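Local atomic coordinates of phosphoribosylaminoimidazole carboxylase (Bombyx mori, PDB entry 4JA0), a protein that probably carries out two steps of purine biosynthesis, carboxylation of aminoimidazole ribonucleotide and condensation of the carboxylated product with aspartate to give SAICAR. Residues 226-231 / 251-256; 292-297 / 396-401. All coordinates share one frame; numbering follows the deposited sequence.

Contact 1: residues 226-231 / 251-256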
loop_
_atom_site.group_PDB
_atom_site.type_symbol
_atom_site.label_atom_id
_atom_site.label_comp_id
_atom_site.label_asym_id
_atom_site.label_seq_id
_atom_site.Cartn_x
_atom_site.Cartn_y
_atom_site.Cartn_z
ATOM N N LEU A 226 20.043 33.125 -51.652
ATOM C CA LEU A 226 20.785 31.990 -52.197
ATOM C C LEU A 226 19.877 30.852 -52.688
ATOM O O LEU A 226 20.371 29.743 -52.936
ATOM C CB LEU A 226 21.763 31.440 -51.157
ATOM C CG LEU A 226 22.888 32.384 -50.729
ATOM C CD1 LEU A 226 23.672 31.837 -49.541
ATOM C CD2 LEU A 226 23.798 32.635 -51.902
ATOM N N MET A 227 18.573 31.130 -52.838
ATOM C CA MET A 227 17.584 30.108 -53.233
ATOM C C MET A 227 18.031 29.233 -54.409
ATOM O O MET A 227 18.680 29.703 -55.338
ATOM C CB MET A 227 16.221 30.746 -53.533
ATOM C CG MET A 227 16.193 31.779 -54.658
ATOM S SD MET A 227 14.531 32.453 -55.024
ATOM C CE MET A 227 13.870 32.803 -53.391
ATOM N N VAL A 228 17.679 27.956 -54.361
ATOM C CA VAL A 228 18.187 26.986 -55.329
ATOM C C VAL A 228 17.043 26.250 -56.007
ATOM O O VAL A 228 17.253 25.303 -56.772
ATOM C CB VAL A 228 19.121 25.946 -54.651
ATOM C CG1 VAL A 228 20.092 25.373 -55.653
ATOM C CG2 VAL A 228 19.899 26.589 -53.558
ATOM N N ASP A 229 15.823 26.664 -55.692
ATOM C CA ASP A 229 14.640 25.983 -56.213
ATOM C C ASP A 229 14.128 26.624 -57.505
ATOM O O ASP A 229 14.750 27.523 -58.071
ATOM C CB ASP A 229 13.528 26.000 -55.165
ATOM C CG ASP A 229 13.240 27.393 -54.665
ATOM O OD1 ASP A 229 14.181 28.058 -54.171
ATOM O OD2 ASP A 229 12.070 27.827 -54.775
ATOM N N LYS A 230 12.967 26.157 -57.941
ATOM C CA LYS A 230 12.286 26.639 -59.142
ATOM C C LYS A 230 11.752 28.094 -59.020
ATOM O O LYS A 230 11.138 28.625 -59.947
ATOM C CB LYS A 230 11.151 25.652 -59.470
ATOM C CG LYS A 230 10.470 25.796 -60.819
ATOM C CD LYS A 230 9.087 25.164 -60.755
ATOM C CE LYS A 230 8.270 25.488 -61.980
ATOM N NZ LYS A 230 6.893 24.947 -61.854
ATOM N N GLN A 231 11.995 28.745 -57.887
ATOM C CA GLN A 231 11.608 30.141 -57.748
ATOM C C GLN A 231 12.528 31.020 -58.599
ATOM O O GLN A 231 12.127 32.081 -59.078
ATOM C CB GLN A 231 11.646 30.586 -56.283
ATOM C CG GLN A 231 10.929 31.908 -56.014
ATOM C CD GLN A 231 9.464 31.888 -56.452
ATOM O OE1 GLN A 231 8.790 30.861 -56.346
ATOM N NE2 GLN A 231 8.969 33.024 -56.943
ATOM N N PHE A 251 19.802 22.966 -59.915
ATOM C CA PHE A 251 19.142 21.691 -59.648
ATOM C C PHE A 251 20.145 20.551 -59.516
ATOM O O PHE A 251 19.893 19.586 -58.793
ATOM C CB PHE A 251 18.128 21.345 -60.749
ATOM C CG PHE A 251 16.894 22.223 -60.758
ATOM C CD1 PHE A 251 15.810 21.898 -61.564
ATOM C CD2 PHE A 251 16.811 23.359 -59.953
ATOM C CE1 PHE A 251 14.665 22.692 -61.572
ATOM C CE2 PHE A 251 15.675 24.165 -59.962
ATOM C CZ PHE A 251 14.597 23.828 -60.765
ATOM N N ALA A 252 21.265 20.649 -60.232
ATOM C CA ALA A 252 22.315 19.634 -60.163
ATOM C C ALA A 252 22.979 19.656 -58.792
ATOM O O ALA A 252 23.291 18.602 -58.226
ATOM C CB ALA A 252 23.351 19.843 -61.261
ATOM N N TRP A 253 23.164 20.857 -58.250
ATOM C CA TRP A 253 23.744 21.002 -56.920
ATOM C C TRP A 253 22.866 20.316 -55.879
ATOM O O TRP A 253 23.370 19.633 -54.991
ATOM C CB TRP A 253 23.938 22.480 -56.569
ATOM C CG TRP A 253 24.609 22.697 -55.232
ATOM C CD1 TRP A 253 25.947 22.616 -54.957
ATOM C CD2 TRP A 253 23.971 23.049 -54.001
ATOM N NE1 TRP A 253 26.178 22.886 -53.629
ATOM C CE2 TRP A 253 24.980 23.157 -53.021
ATOM C CE3 TRP A 253 22.644 23.268 -53.627
ATOM C CZ2 TRP A 253 24.697 23.475 -51.692
ATOM C CZ3 TRP A 253 22.373 23.587 -52.310
ATOM C CH2 TRP A 253 23.392 23.687 -51.361
ATOM N N VAL A 254 21.558 20.517 -55.983
ATOM C CA VAL A 254 20.617 19.880 -55.086
ATOM C C VAL A 254 20.614 18.353 -55.234
ATOM O O VAL A 254 20.618 17.645 -54.231
ATOM C CB VAL A 254 19.193 20.448 -55.285
ATOM C CG1 VAL A 254 18.165 19.570 -54.598
ATOM C CG2 VAL A 254 19.114 21.889 -54.770
ATOM N N LYS A 255 20.604 17.843 -56.470
ATOM C CA LYS A 255 20.670 16.388 -56.696
ATOM C C LYS A 255 21.932 15.816 -56.077
ATOM O O LYS A 255 21.942 14.692 -55.573
ATOM C CB LYS A 255 20.635 16.047 -58.188
ATOM N N ASP A 256 23.001 16.604 -56.127
ATOM C CA ASP A 256 24.277 16.179 -55.580
ATOM C C ASP A 256 24.242 16.191 -54.045
ATOM O O ASP A 256 24.720 15.263 -53.392
ATOM C CB ASP A 256 25.404 17.064 -56.123
#
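The ring of F251 meets the backbone from V228 to K230, the first of three side chains of residues 251-256 that pack on residues 226-231, in the loop after strand 216-220 of the SAICAR synthetase-like part of the chain. Just before helix 231-235, D229 OD2 accepts a weak capping bond from Q231 N. With CG anti to its carbonyl carbon (chi1 -70°), F251 reaches across to present its edge: CE2 lies 3.7 Å from V228 O and 3.8 Å from D229 C. F251 CZ comes 4.1 Å from K230 CB. The amine of K230 leads away to a salt bridge with D46. Were F251 cut back to an alanine, the V228-K230 backbone and I59 of helix 57-74, which the same ring touches, would probably be left with a gap beside them. Two residues on, the W253 side chain crosses that of V228 at about a right angle, its CE3 3.9 Å from V228 CG1 and its CZ3 meeting the other methyl, CG2. V254 follows, also packed on W216 of the neighbouring strand. Its side chain slides past that of V228 in the reverse direction, bringing V254 CG2 to 3.7 Å from V228 CG1.

Contact 2: residues 292-297 / 396-401; sequences LGLDVD and YLVWGR
L292, V398 and R401 carry most of this contact, which sets the first turns of the long helix 396-420 against the connection between helix 279-291 and strand 296-300. That connection belongs to a beta-alpha-beta unit of the parallel sheet in the AIR carboxylase-like part, in which strand 296-300 lies next to strand 267-273. L292 contributes chiefly its carbonyl group: V398 CG2 stands 3.7 Å from L292 O, and CG1 of the same valine is 4.0 Å from that oxygen, so both methyls gather round it. The leucine side chain also packs on L385 and A388 of helix 380-391, touching the second segment marginally where CD2 is 4.5 Å from R401 CB. V398 CG2, which is anti to the carbonyl carbon, also meets L294 CD2 at 4.1 Å, the leucine running roughly perpendicular to the valine.

R401 reaches toward the turn at L292-G293. Its CD is 4.0 Å from L292 O, and a bend at chi3 (-148°) lays one face of the guanidinium over L292 O and G293 N, the latter 4.3 Å above the plane. G293 closes helix 279-291 in a Schellman motif with phi 95°; a CB there would be directed at the arginine and pressed against the preceding carbonyl oxygen. R401 NH1 makes a weak hydrogen bond to E291 O. The chemistry is thus mostly van der Waals packing, and the arginine's charge, resting near carbonyl oxygens at a helix C-terminus, is likely to be favourably placed there.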
loop_
_atom_site.group_PDB
_atom_site.type_symbol
_atom_site.label_atom_id
_atom_site.label_comp_id
_atom_site.label_asym_id
_atom_site.label_seq_id
_atom_site.Cartn_x
_atom_site.Cartn_y
_atom_site.Cartn_z
ATOM N N LEU A 292 12.839 0.455 -34.634
ATOM C CA LEU A 292 12.994 1.901 -34.683
ATOM C C LEU A 292 14.340 2.247 -35.310
ATOM O O LEU A 292 14.653 3.419 -35.497
ATOM C CB LEU A 292 12.894 2.507 -33.289
ATOM C CG LEU A 292 11.499 2.456 -32.695
ATOM C CD1 LEU A 292 11.559 2.648 -31.191
ATOM C CD2 LEU A 292 10.647 3.535 -33.347
ATOM N N GLY A 293 15.138 1.222 -35.607
ATOM C CA GLY A 293 16.405 1.418 -36.285
ATOM C C GLY A 293 17.620 1.521 -35.382
ATOM O O GLY A 293 18.598 2.159 -35.748
ATOM N N LEU A 294 17.553 0.942 -34.193
ATOM C CA LEU A 294 18.666 1.025 -33.248
ATOM C C LEU A 294 19.579 -0.209 -33.281
ATOM O O LEU A 294 19.140 -1.304 -33.648
ATOM C CB LEU A 294 18.135 1.259 -31.830
ATOM C CG LEU A 294 17.296 2.520 -31.613
ATOM C CD1 LEU A 294 16.823 2.594 -30.170
ATOM C CD2 LEU A 294 18.092 3.773 -31.957
ATOM N N ASP A 295 20.845 -0.021 -32.907
ATOM C CA ASP A 295 21.769 -1.134 -32.759
ATOM C C ASP A 295 21.823 -1.509 -31.295
ATOM O O ASP A 295 22.268 -0.723 -30.444
ATOM C CB ASP A 295 23.171 -0.762 -33.229
ATOM C CG ASP A 295 23.162 -0.135 -34.574
ATOM O OD1 ASP A 295 22.149 -0.306 -35.285
ATOM O OD2 ASP A 295 24.155 0.538 -34.915
ATOM N N VAL A 296 21.399 -2.730 -31.015
ATOM C CA VAL A 296 21.167 -3.170 -29.667
ATOM C C VAL A 296 22.031 -4.362 -29.322
ATOM O O VAL A 296 22.037 -5.356 -30.047
ATOM C CB VAL A 296 19.705 -3.574 -29.511
ATOM C CG1 VAL A 296 19.365 -3.862 -28.036
ATOM C CG2 VAL A 296 18.850 -2.500 -30.076
ATOM N N ASP A 297 22.706 -4.274 -28.177
ATOM C CA ASP A 297 23.418 -5.405 -27.598
ATOM C C ASP A 297 22.731 -5.831 -26.313
ATOM O O ASP A 297 22.386 -4.995 -25.471
ATOM C CB ASP A 297 24.866 -5.050 -27.273
ATOM C CG ASP A 297 25.807 -5.401 -28.377
ATOM O OD1 ASP A 297 25.407 -6.198 -29.254
ATOM O OD2 ASP A 297 26.961 -4.916 -28.332
ATOM N N TYR A 396 18.224 11.813 -37.671
ATOM C CA TYR A 396 16.885 12.302 -37.982
ATOM C C TYR A 396 15.988 11.163 -38.432
ATOM O O TYR A 396 14.765 11.232 -38.298
ATOM C CB TYR A 396 16.899 13.446 -39.012
ATOM C CG TYR A 396 17.062 13.010 -40.442
ATOM C CD1 TYR A 396 15.965 12.672 -41.217
ATOM C CD2 TYR A 396 18.320 12.948 -41.023
ATOM C CE1 TYR A 396 16.121 12.268 -42.518
ATOM C CE2 TYR A 396 18.487 12.560 -42.310
ATOM C CZ TYR A 396 17.386 12.218 -43.065
ATOM O OH TYR A 396 17.553 11.824 -44.377
ATOM N N LEU A 397 16.608 10.093 -38.915
ATOM C CA LEU A 397 15.866 8.948 -39.406
ATOM C C LEU A 397 15.167 8.182 -38.294
ATOM O O LEU A 397 14.045 7.697 -38.467
ATOM C CB LEU A 397 16.791 7.997 -40.138
ATOM C CG LEU A 397 15.989 7.265 -41.197
ATOM C CD1 LEU A 397 16.011 8.149 -42.465
ATOM C CD2 LEU A 397 16.518 5.864 -41.451
ATOM N N VAL A 398 15.839 8.043 -37.159
ATOM C CA VAL A 398 15.210 7.413 -36.015
ATOM C C VAL A 398 14.077 8.317 -35.563
ATOM O O VAL A 398 12.938 7.875 -35.380
ATOM C CB VAL A 398 16.218 7.203 -34.881
ATOM C CG1 VAL A 398 15.500 6.881 -33.586
ATOM C CG2 VAL A 398 17.150 6.084 -35.238
ATOM N N TRP A 399 14.386 9.603 -35.458
ATOM C CA TRP A 399 13.408 10.615 -35.097
ATOM C C TRP A 399 12.202 10.621 -36.054
ATOM O O TRP A 399 11.062 10.754 -35.612
ATOM C CB TRP A 399 14.114 11.965 -35.061
ATOM C CG TRP A 399 13.239 13.108 -34.756
ATOM C CD1 TRP A 399 12.951 13.626 -33.525
ATOM C CD2 TRP A 399 12.527 13.901 -35.706
ATOM N NE1 TRP A 399 12.098 14.692 -33.651
ATOM C CE2 TRP A 399 11.826 14.884 -34.985
ATOM C CE3 TRP A 399 12.416 13.875 -37.100
ATOM C CZ2 TRP A 399 11.030 15.845 -35.619
ATOM C CZ3 TRP A 399 11.623 14.822 -37.721
ATOM C CH2 TRP A 399 10.944 15.794 -36.984
ATOM N N GLY A 400 12.452 10.447 -37.352
ATOM C CA GLY A 400 11.376 10.296 -38.314
ATOM C C GLY A 400 10.482 9.119 -37.943
ATOM O O GLY A 400 9.252 9.257 -37.854
ATOM N N ARG A 401 11.100 7.966 -37.677
ATOM C CA ARG A 401 10.348 6.733 -37.398
ATOM C C ARG A 401 9.480 6.802 -36.161
ATOM O O ARG A 401 8.446 6.143 -36.098
ATOM C CB ARG A 401 11.280 5.516 -37.301
ATOM C CG ARG A 401 11.939 5.158 -38.624
ATOM C CD ARG A 401 12.305 3.680 -38.675
ATOM N NE ARG A 401 13.513 3.441 -39.463
ATOM C CZ ARG A 401 13.947 2.242 -39.847
ATOM N NH1 ARG A 401 13.272 1.143 -39.531
ATOM N NH2 ARG A 401 15.063 2.143 -40.560
#

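Overall arrangement
Contact 1 comes first along the chain and is complete before contact 2 begins; the two sit in different halves of this bifunctional chain, their centres 29 Å apart and their nearest atoms about 12 Å apart. Contact 1 lies beside strand 216-220 of an antiparallel sheet, contact 2 just before strand 296-300, outermost within this chain in the parallel sheet. They share no strand, but helix 57-74 touches a segment of each: I59 meets F251, while I70 and S73 meet Y396 and L397. The start of helix 396-420 therefore lies between the halves, W399 making a cation-pi contact with K181 and meeting the ring of Y346 of a second subunit. Contact 2 thus sits near domain and subunit interfaces, contact 1 within one half.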